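Local coordinates for protein tryptophan halogenase (Shewanella frigidimarina, PDB 2PYX) that probably acts as a flavin-dependent monooxygenase of the tryptophan halogenase family, with FAD as its likely cofactor, at residues N44-D52 with G190-V198; G14-T22 with A174-T182. All coordinates share one frame; numbering follows the deposited sequence.

Contact 1: residues N44-D52 with G190-V198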
loop_
_atom_site.group_PDB
_atom_site.type_symbol
_atom_site.label_atom_id
_atom_site.label_comp_id
_atom_site.label_asym_id
_atom_site.label_seq_id
_atom_site.Cartn_x
_atom_site.Cartn_y
_atom_site.Cartn_z
ATOM N N ASN A 44 14.728 24.003 -4.636
ATOM C CA ASN A 44 14.982 24.381 -3.255
ATOM C C ASN A 44 13.815 23.844 -2.451
ATOM O O ASN A 44 12.706 24.389 -2.488
ATOM C CB ASN A 44 15.103 25.902 -3.103
ATOM C CG ASN A 44 15.472 26.323 -1.679
ATOM O OD1 ASN A 44 16.133 25.586 -0.958
ATOM N ND2 ASN A 44 15.021 27.513 -1.273
ATOM N N ILE A 45 14.059 22.733 -1.764
ATOM C CA ILE A 45 13.010 22.010 -1.060
ATOM C C ILE A 45 13.139 22.223 0.453
ATOM O O ILE A 45 14.204 21.988 1.023
ATOM C CB ILE A 45 13.109 20.510 -1.364
ATOM C CG1 ILE A 45 13.059 20.213 -2.863
ATOM C CG2 ILE A 45 12.003 19.748 -0.610
ATOM C CD1 ILE A 45 13.614 18.860 -3.170
ATOM N N THR A 46 12.070 22.707 1.074
ATOM C CA THR A 46 11.986 22.900 2.509
ATOM C C THR A 46 10.814 22.084 3.048
ATOM O O THR A 46 9.702 22.146 2.509
ATOM C CB THR A 46 11.779 24.393 2.844
ATOM O OG1 THR A 46 12.866 25.178 2.314
ATOM C CG2 THR A 46 11.647 24.621 4.368
ATOM N N LEU A 47 11.051 21.365 4.135
ATOM C CA LEU A 47 10.053 20.594 4.818
ATOM C C LEU A 47 9.823 21.193 6.192
ATOM O O LEU A 47 10.776 21.286 6.981
ATOM C CB LEU A 47 10.424 19.103 4.887
ATOM C CG LEU A 47 9.311 18.148 5.386
ATOM C CD1 LEU A 47 9.493 16.766 4.796
ATOM C CD2 LEU A 47 9.313 18.031 6.890
ATOM N N ILE A 48 8.585 21.597 6.471
ATOM C CA ILE A 48 8.195 22.172 7.771
ATOM C C ILE A 48 7.432 21.078 8.500
ATOM O O ILE A 48 6.357 20.647 8.060
ATOM C CB ILE A 48 7.305 23.420 7.627
ATOM C CG1 ILE A 48 8.006 24.497 6.801
ATOM C CG2 ILE A 48 6.932 23.939 9.043
ATOM C CD1 ILE A 48 7.117 25.648 6.369
ATOM N N GLU A 49 7.991 20.656 9.631
ATOM C CA GLU A 49 7.463 19.574 10.455
ATOM C C GLU A 49 6.999 20.137 11.806
ATOM O O GLU A 49 7.734 20.896 12.432
ATOM C CB GLU A 49 8.570 18.524 10.641
ATOM C CG GLU A 49 8.106 17.301 11.339
ATOM C CD GLU A 49 9.095 16.173 11.371
ATOM O OE1 GLU A 49 10.250 16.354 10.960
ATOM O OE2 GLU A 49 8.688 15.082 11.827
ATOM N N SER A 50 5.814 19.726 12.243
ATOM C CA SER A 50 5.294 20.111 13.555
ATOM C C SER A 50 6.224 19.606 14.647
ATOM O O SER A 50 6.706 18.474 14.573
ATOM C CB SER A 50 3.914 19.498 13.783
ATOM O OG SER A 50 3.426 19.861 15.060
ATOM N N PRO A 51 6.489 20.432 15.673
ATOM C CA PRO A 51 7.246 19.912 16.809
ATOM C C PRO A 51 6.412 19.004 17.743
ATOM O O PRO A 51 6.961 18.422 18.669
ATOM C CB PRO A 51 7.688 21.186 17.535
ATOM C CG PRO A 51 6.609 22.141 17.257
ATOM C CD PRO A 51 6.155 21.857 15.850
ATOM N N ASP A 52 5.110 18.877 17.488
ATOM C CA ASP A 52 4.239 18.013 18.284
ATOM C C ASP A 52 4.567 16.537 18.084
ATOM O O ASP A 52 4.873 16.113 16.971
ATOM C CB ASP A 52 2.780 18.235 17.899
ATOM C CG ASP A 52 2.339 19.671 18.080
ATOM O OD1 ASP A 52 2.916 20.377 18.942
ATOM O OD2 ASP A 52 1.412 20.092 17.350
ATOM N N GLY A 190 20.204 17.534 0.570
ATOM C CA GLY A 190 20.077 18.990 0.610
ATOM C C GLY A 190 18.722 19.598 0.954
ATOM O O GLY A 190 18.489 20.796 0.693
ATOM N N VAL A 191 17.844 18.789 1.544
ATOM C CA VAL A 191 16.537 19.264 1.976
ATOM C C VAL A 191 16.681 20.090 3.267
ATOM O O VAL A 191 17.371 19.676 4.216
ATOM C CB VAL A 191 15.568 18.089 2.144
ATOM C CG1 VAL A 191 14.214 18.555 2.665
ATOM C CG2 VAL A 191 15.410 17.409 0.777
ATOM N N THR A 192 16.065 21.264 3.271
ATOM C CA THR A 192 16.024 22.122 4.463
ATOM C C THR A 192 14.884 21.690 5.360
ATOM O O THR A 192 13.752 21.525 4.900
ATOM C CB THR A 192 15.872 23.567 4.075
ATOM O OG1 THR A 192 16.998 23.964 3.268
ATOM C CG2 THR A 192 15.781 24.459 5.330
ATOM N N HIS A 193 15.182 21.495 6.648
ATOM C CA HIS A 193 14.225 20.992 7.623
ATOM C C HIS A 193 13.926 22.115 8.621
ATOM O O HIS A 193 14.846 22.676 9.233
ATOM C CB HIS A 193 14.853 19.796 8.322
ATOM C CG HIS A 193 13.936 19.020 9.208
ATOM N ND1 HIS A 193 14.387 18.057 10.085
ATOM C CD2 HIS A 193 12.585 19.022 9.312
ATOM C CE1 HIS A 193 13.355 17.504 10.692
ATOM N NE2 HIS A 193 12.248 18.089 10.260
ATOM N N ILE A 194 12.654 22.436 8.789
ATOM C CA ILE A 194 12.227 23.428 9.802
ATOM C C ILE A 194 11.277 22.715 10.722
ATOM O O ILE A 194 10.320 22.088 10.261
ATOM C CB ILE A 194 11.517 24.638 9.189
ATOM C CG1 ILE A 194 12.453 25.397 8.267
ATOM C CG2 ILE A 194 10.973 25.557 10.302
ATOM C CD1 ILE A 194 11.758 26.487 7.480
ATOM N N ARG A 195 11.547 22.763 12.035
ATOM C CA ARG A 195 10.642 22.209 13.034
ATOM C C ARG A 195 9.848 23.342 13.663
ATOM O O ARG A 195 10.379 24.043 14.539
ATOM C CB ARG A 195 11.430 21.506 14.142
ATOM C CG ARG A 195 12.138 20.222 13.746
ATOM C CD ARG A 195 11.155 19.180 13.253
ATOM N NE ARG A 195 11.403 17.864 13.847
ATOM C CZ ARG A 195 10.576 17.224 14.671
ATOM N NH1 ARG A 195 9.405 17.750 15.016
ATOM N NH2 ARG A 195 10.920 16.034 15.141
ATOM N N ASP A 196 8.605 23.535 13.232
ATOM C CA ASP A 196 7.788 24.684 13.670
ATOM C C ASP A 196 6.323 24.543 13.279
ATOM O O ASP A 196 5.965 23.654 12.497
ATOM C CB ASP A 196 8.355 25.957 13.024
ATOM C CG ASP A 196 7.984 27.240 13.783
ATOM O OD1 ASP A 196 7.247 27.161 14.792
ATOM O OD2 ASP A 196 8.467 28.306 13.346
ATOM N N HIS A 197 5.477 25.424 13.812
ATOM C CA HIS A 197 4.067 25.506 13.422
ATOM C C HIS A 197 3.836 26.553 12.359
ATOM O O HIS A 197 4.576 27.544 12.276
ATOM C CB HIS A 197 3.205 25.866 14.630
ATOM C CG HIS A 197 3.414 24.964 15.795
ATOM N ND1 HIS A 197 4.398 25.181 16.734
ATOM C CD2 HIS A 197 2.781 23.824 16.164
ATOM C CE1 HIS A 197 4.349 24.226 17.645
ATOM N NE2 HIS A 197 3.379 23.390 17.321
ATOM N N VAL A 198 2.792 26.353 11.563
ATOM C CA VAL A 198 2.364 27.336 10.570
ATOM C C VAL A 198 1.217 28.118 11.184
ATOM O O VAL A 198 0.174 27.551 11.541
ATOM C CB VAL A 198 1.924 26.672 9.265
ATOM C CG1 VAL A 198 1.383 27.683 8.280
ATOM C CG2 VAL A 198 3.120 25.906 8.665
HETATM O O HOH W 1 16.537 23.528 0.662
HETATM O O HOH W 2 16.666 21.503 -1.646
#

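Contact 2: residues G14-T22 with A174-T182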
loop_
_atom_site.group_PDB
_atom_site.type_symbol
_atom_site.label_atom_id
_atom_site.label_comp_id
_atom_site.label_asym_id
_atom_site.label_seq_id
_atom_site.Cartn_x
_atom_site.Cartn_y
_atom_site.Cartn_z
ATOM N N GLY A 14 4.508 19.138 6.686
ATOM C CA GLY A 14 4.367 17.858 7.311
ATOM C C GLY A 14 5.510 16.918 6.988
ATOM O O GLY A 14 6.031 16.915 5.876
ATOM N N GLY A 15 5.917 16.144 7.991
ATOM C CA GLY A 15 6.927 15.150 7.826
ATOM C C GLY A 15 6.324 13.760 7.643
ATOM O O GLY A 15 5.445 13.521 6.793
ATOM N N GLY A 16 6.783 12.810 8.439
ATOM C CA GLY A 16 6.316 11.427 8.337
ATOM C C GLY A 16 6.733 10.805 7.014
ATOM O O GLY A 16 7.552 11.350 6.277
ATOM N N THR A 17 6.170 9.656 6.709
ATOM C CA THR A 17 6.535 8.982 5.478
ATOM C C THR A 17 6.077 9.788 4.274
ATOM O O THR A 17 6.768 9.825 3.252
ATOM C CB THR A 17 5.949 7.581 5.399
ATOM O OG1 THR A 17 4.550 7.660 5.637
ATOM C CG2 THR A 17 6.603 6.683 6.395
ATOM N N ALA A 18 4.935 10.461 4.380
ATOM C CA ALA A 18 4.412 11.227 3.241
ATOM C C ALA A 18 5.351 12.364 2.856
ATOM O O ALA A 18 5.757 12.528 1.700
ATOM C CB ALA A 18 3.014 11.741 3.553
ATOM N N GLY A 19 5.772 13.132 3.855
ATOM C CA GLY A 19 6.611 14.271 3.593
ATOM C C GLY A 19 8.004 13.914 3.168
ATOM O O GLY A 19 8.530 14.476 2.187
ATOM N N TRP A 20 8.601 12.944 3.871
ATOM C CA TRP A 20 9.988 12.595 3.557
ATOM C C TRP A 20 10.154 11.763 2.293
ATOM O O TRP A 20 11.131 11.921 1.568
ATOM C CB TRP A 20 10.698 11.955 4.734
ATOM C CG TRP A 20 10.884 12.931 5.847
ATOM C CD1 TRP A 20 10.194 12.975 7.038
ATOM C CD2 TRP A 20 11.769 14.035 5.854
ATOM N NE1 TRP A 20 10.628 14.038 7.795
ATOM C CE2 TRP A 20 11.592 14.703 7.091
ATOM C CE3 TRP A 20 12.701 14.545 4.944
ATOM C CZ2 TRP A 20 12.309 15.851 7.423
ATOM C CZ3 TRP A 20 13.423 15.652 5.294
ATOM C CH2 TRP A 20 13.211 16.302 6.531
ATOM N N ILE A 21 9.186 10.908 1.980
ATOM C CA ILE A 21 9.288 10.226 0.683
ATOM C C ILE A 21 9.190 11.253 -0.444
ATOM O O ILE A 21 9.909 11.172 -1.448
ATOM C CB ILE A 21 8.235 9.120 0.535
ATOM C CG1 ILE A 21 8.639 7.914 1.400
ATOM C CG2 ILE A 21 8.056 8.694 -0.941
ATOM C CD1 ILE A 21 7.531 6.873 1.558
ATOM N N THR A 22 8.287 12.221 -0.278
ATOM C CA THR A 22 8.144 13.271 -1.279
ATOM C C THR A 22 9.459 14.039 -1.432
ATOM O O THR A 22 9.926 14.293 -2.524
ATOM C CB THR A 22 6.978 14.229 -0.943
ATOM O OG1 THR A 22 5.761 13.467 -0.848
ATOM C CG2 THR A 22 6.827 15.306 -1.999
ATOM N N ALA A 174 7.057 2.476 10.564
ATOM C CA ALA A 174 6.994 3.748 9.826
ATOM C C ALA A 174 7.741 4.903 10.479
ATOM O O ALA A 174 8.312 5.766 9.786
ATOM C CB ALA A 174 5.559 4.151 9.549
ATOM N N ALA A 175 7.712 4.964 11.807
ATOM C CA ALA A 175 8.403 6.049 12.489
ATOM C C ALA A 175 9.919 5.928 12.275
ATOM O O ALA A 175 10.624 6.917 12.057
ATOM C CB ALA A 175 8.091 6.062 13.972
ATOM N N LYS A 176 10.429 4.713 12.356
ATOM C CA LYS A 176 11.856 4.500 12.120
ATOM C C LYS A 176 12.237 4.812 10.673
ATOM O O LYS A 176 13.301 5.362 10.393
ATOM C CB LYS A 176 12.283 3.076 12.498
ATOM C CG LYS A 176 12.266 2.838 14.007
ATOM C CD LYS A 176 12.641 1.436 14.377
ATOM C CE LYS A 176 12.623 1.262 15.897
ATOM N NZ LYS A 176 13.530 0.156 16.306
ATOM N N PHE A 177 11.326 4.508 9.749
ATOM C CA PHE A 177 11.535 4.841 8.349
ATOM C C PHE A 177 11.582 6.364 8.144
ATOM O O PHE A 177 12.467 6.875 7.492
ATOM C CB PHE A 177 10.436 4.158 7.506
ATOM C CG PHE A 177 10.593 4.272 6.000
ATOM C CD1 PHE A 177 11.836 4.396 5.391
ATOM C CD2 PHE A 177 9.462 4.162 5.198
ATOM C CE1 PHE A 177 11.945 4.483 3.998
ATOM C CE2 PHE A 177 9.579 4.228 3.804
ATOM C CZ PHE A 177 10.814 4.396 3.232
ATOM N N SER A 178 10.637 7.087 8.715
ATOM C CA SER A 178 10.614 8.539 8.617
ATOM C C SER A 178 11.913 9.135 9.159
ATOM O O SER A 178 12.442 10.094 8.608
ATOM C CB SER A 178 9.420 9.081 9.401
ATOM O OG SER A 178 8.224 8.682 8.778
ATOM N N GLN A 179 12.411 8.566 10.262
ATOM C CA GLN A 179 13.674 9.044 10.842
ATOM C C GLN A 179 14.862 8.801 9.919
ATOM O O GLN A 179 15.704 9.671 9.708
ATOM C CB GLN A 179 13.929 8.420 12.203
ATOM C CG GLN A 179 15.152 9.014 12.924
ATOM C CD GLN A 179 15.139 10.544 13.008
ATOM O OE1 GLN A 179 14.149 11.155 13.421
ATOM N NE2 GLN A 179 16.250 11.171 12.611
ATOM N N LEU A 180 14.913 7.608 9.332
ATOM C CA LEU A 180 15.970 7.318 8.364
ATOM C C LEU A 180 15.929 8.295 7.184
ATOM O O LEU A 180 16.934 8.821 6.751
ATOM C CB LEU A 180 15.870 5.867 7.883
ATOM C CG LEU A 180 16.745 5.379 6.733
ATOM C CD1 LEU A 180 18.178 5.772 6.958
ATOM C CD2 LEU A 180 16.684 3.883 6.574
ATOM N N LEU A 181 14.732 8.544 6.675
ATOM C CA LEU A 181 14.577 9.444 5.535
ATOM C C LEU A 181 14.950 10.898 5.907
ATOM O O LEU A 181 15.537 11.626 5.110
ATOM C CB LEU A 181 13.133 9.420 5.013
ATOM C CG LEU A 181 12.759 8.113 4.304
ATOM C CD1 LEU A 181 11.247 8.086 4.120
ATOM C CD2 LEU A 181 13.510 7.956 2.969
ATOM N N THR A 182 14.592 11.317 7.123
ATOM C CA THR A 182 14.943 12.659 7.566
ATOM C C THR A 182 16.453 12.849 7.502
ATOM O O THR A 182 16.949 13.845 6.999
ATOM C CB THR A 182 14.503 12.850 9.020
ATOM O OG1 THR A 182 13.063 12.798 9.118
ATOM C CG2 THR A 182 15.020 14.193 9.570
#

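Contact 1: residues N44-D52 with G190-V198
Glu49 lies alongside Arg195 and crosses over to His193, both on the adjacent parallel strand. Its CG is anti to the backbone N (chi1 -174°), which carries the extended chain along the same face of the sheet as these two partners. CB sits 3.7 Å from both Arg195 CD and His193 NE2. In the conformer of Arg195 described, one of two, Glu49 CG runs past NH1 and CD stands over the centre of the guanidinium, the planes 15° apart. At the tip, OE1 accepts a bent hydrogen bond from His193 NE2 at 2.7 Å through its anti lone pair, while OE2 has Arg195 CZ nearest, at 4.0 Å. OE1 is also 3.5 Å from Arg195 NE, a salt bridge of charge alone, since the oxygen lies well out of the guanidinium plane.

Strand 192-195, outermost on this side of the sheet, pairs in parallel with 44-49, which in turn pairs with 9-13; Leu47 N to Thr192 O at 2.8 Å is one of the alternating backbone bonds. On the opposite face Thr46 CG2 meets Ile194 CD1 at 3.6 Å. The His193 N-H would be expected to favour a charged Glu49, with Arg195 adding to this when in this conformer.

Contact 2: residues G14-T22 with A174-T182
The Trp20 indole turns one face to Thr182: CA of Thr182 stands 3.8 Å from the centroid of the six-membered ring and only 7° off its normal, a CH-pi contact. Trp20 CG, anti to the carbonyl carbon (chi1 -67°), sets the ring there. On that same face Thr182 OG1 lies 3.0 Å from Trp20 NE1, above the ring plane, where the N-H does not point at it. This hydroxyl instead donates to Ser178 O at 2.8 Å, one turn back in its own helix, and Thr182 N reaches that carbonyl from the other side of its plane. At the indole's perimeter, His193 packs edge-to-face. The Phe177 ring has Leu181 CD1 over one face, offset toward the rim, and Ile21 CD1 approaches its CE2 to 4.0 Å.

Between the helices, Trp20 CB abuts Leu181 CB at 3.5 Å. With Trp20 cut back to an alanine, Thr182 is likely to lose the ring it lies against, and His193 its aromatic neighbour. In the first turns of helix 16-31, Thr17 CG2 packs 4.0 Å from Phe177 CD2. The segment axes approach to 8.8 Å at 28°.

Gly14, Gly16 and Gly19 fit the GxGxxG pattern, and Gly15 to Ala18 are predicted to bind FAD. A bound tartaric acid, probably from the crystallisation liquor, accepts the N-H groups of Thr17 and Ala18; strand, glycine turn and helix together are characteristic of a Rossmann-type dinucleotide-binding fold.

In the fold
Contacts 1 and 2 have centres about 12 Å apart and belong to adjoining sheet and helix layers of one Rossmann-type unit. Their segments alternate along the chain: 14-22, 44-52, 174-182, 190-198. Strand 44-49 lies between strands 9-13 and 192-195, so the parallel part of the sheet continues from contact 1 into the strand that leads to the glycine turn of contact 2. Helix 174-187 precedes strand 192-195 and packs beside helix 16-31. The two contacts meet directly: Gly14 N lies 2.8 Å from Ile48 O, a probable hydrogen bond, while Leu47 CD1 packs 3.6 Å from Gly19 O. The strand pair and the helix pair thus meet at the glycine turn, whose Gly15 to Ala18 are predicted to bind FAD, as is Val198.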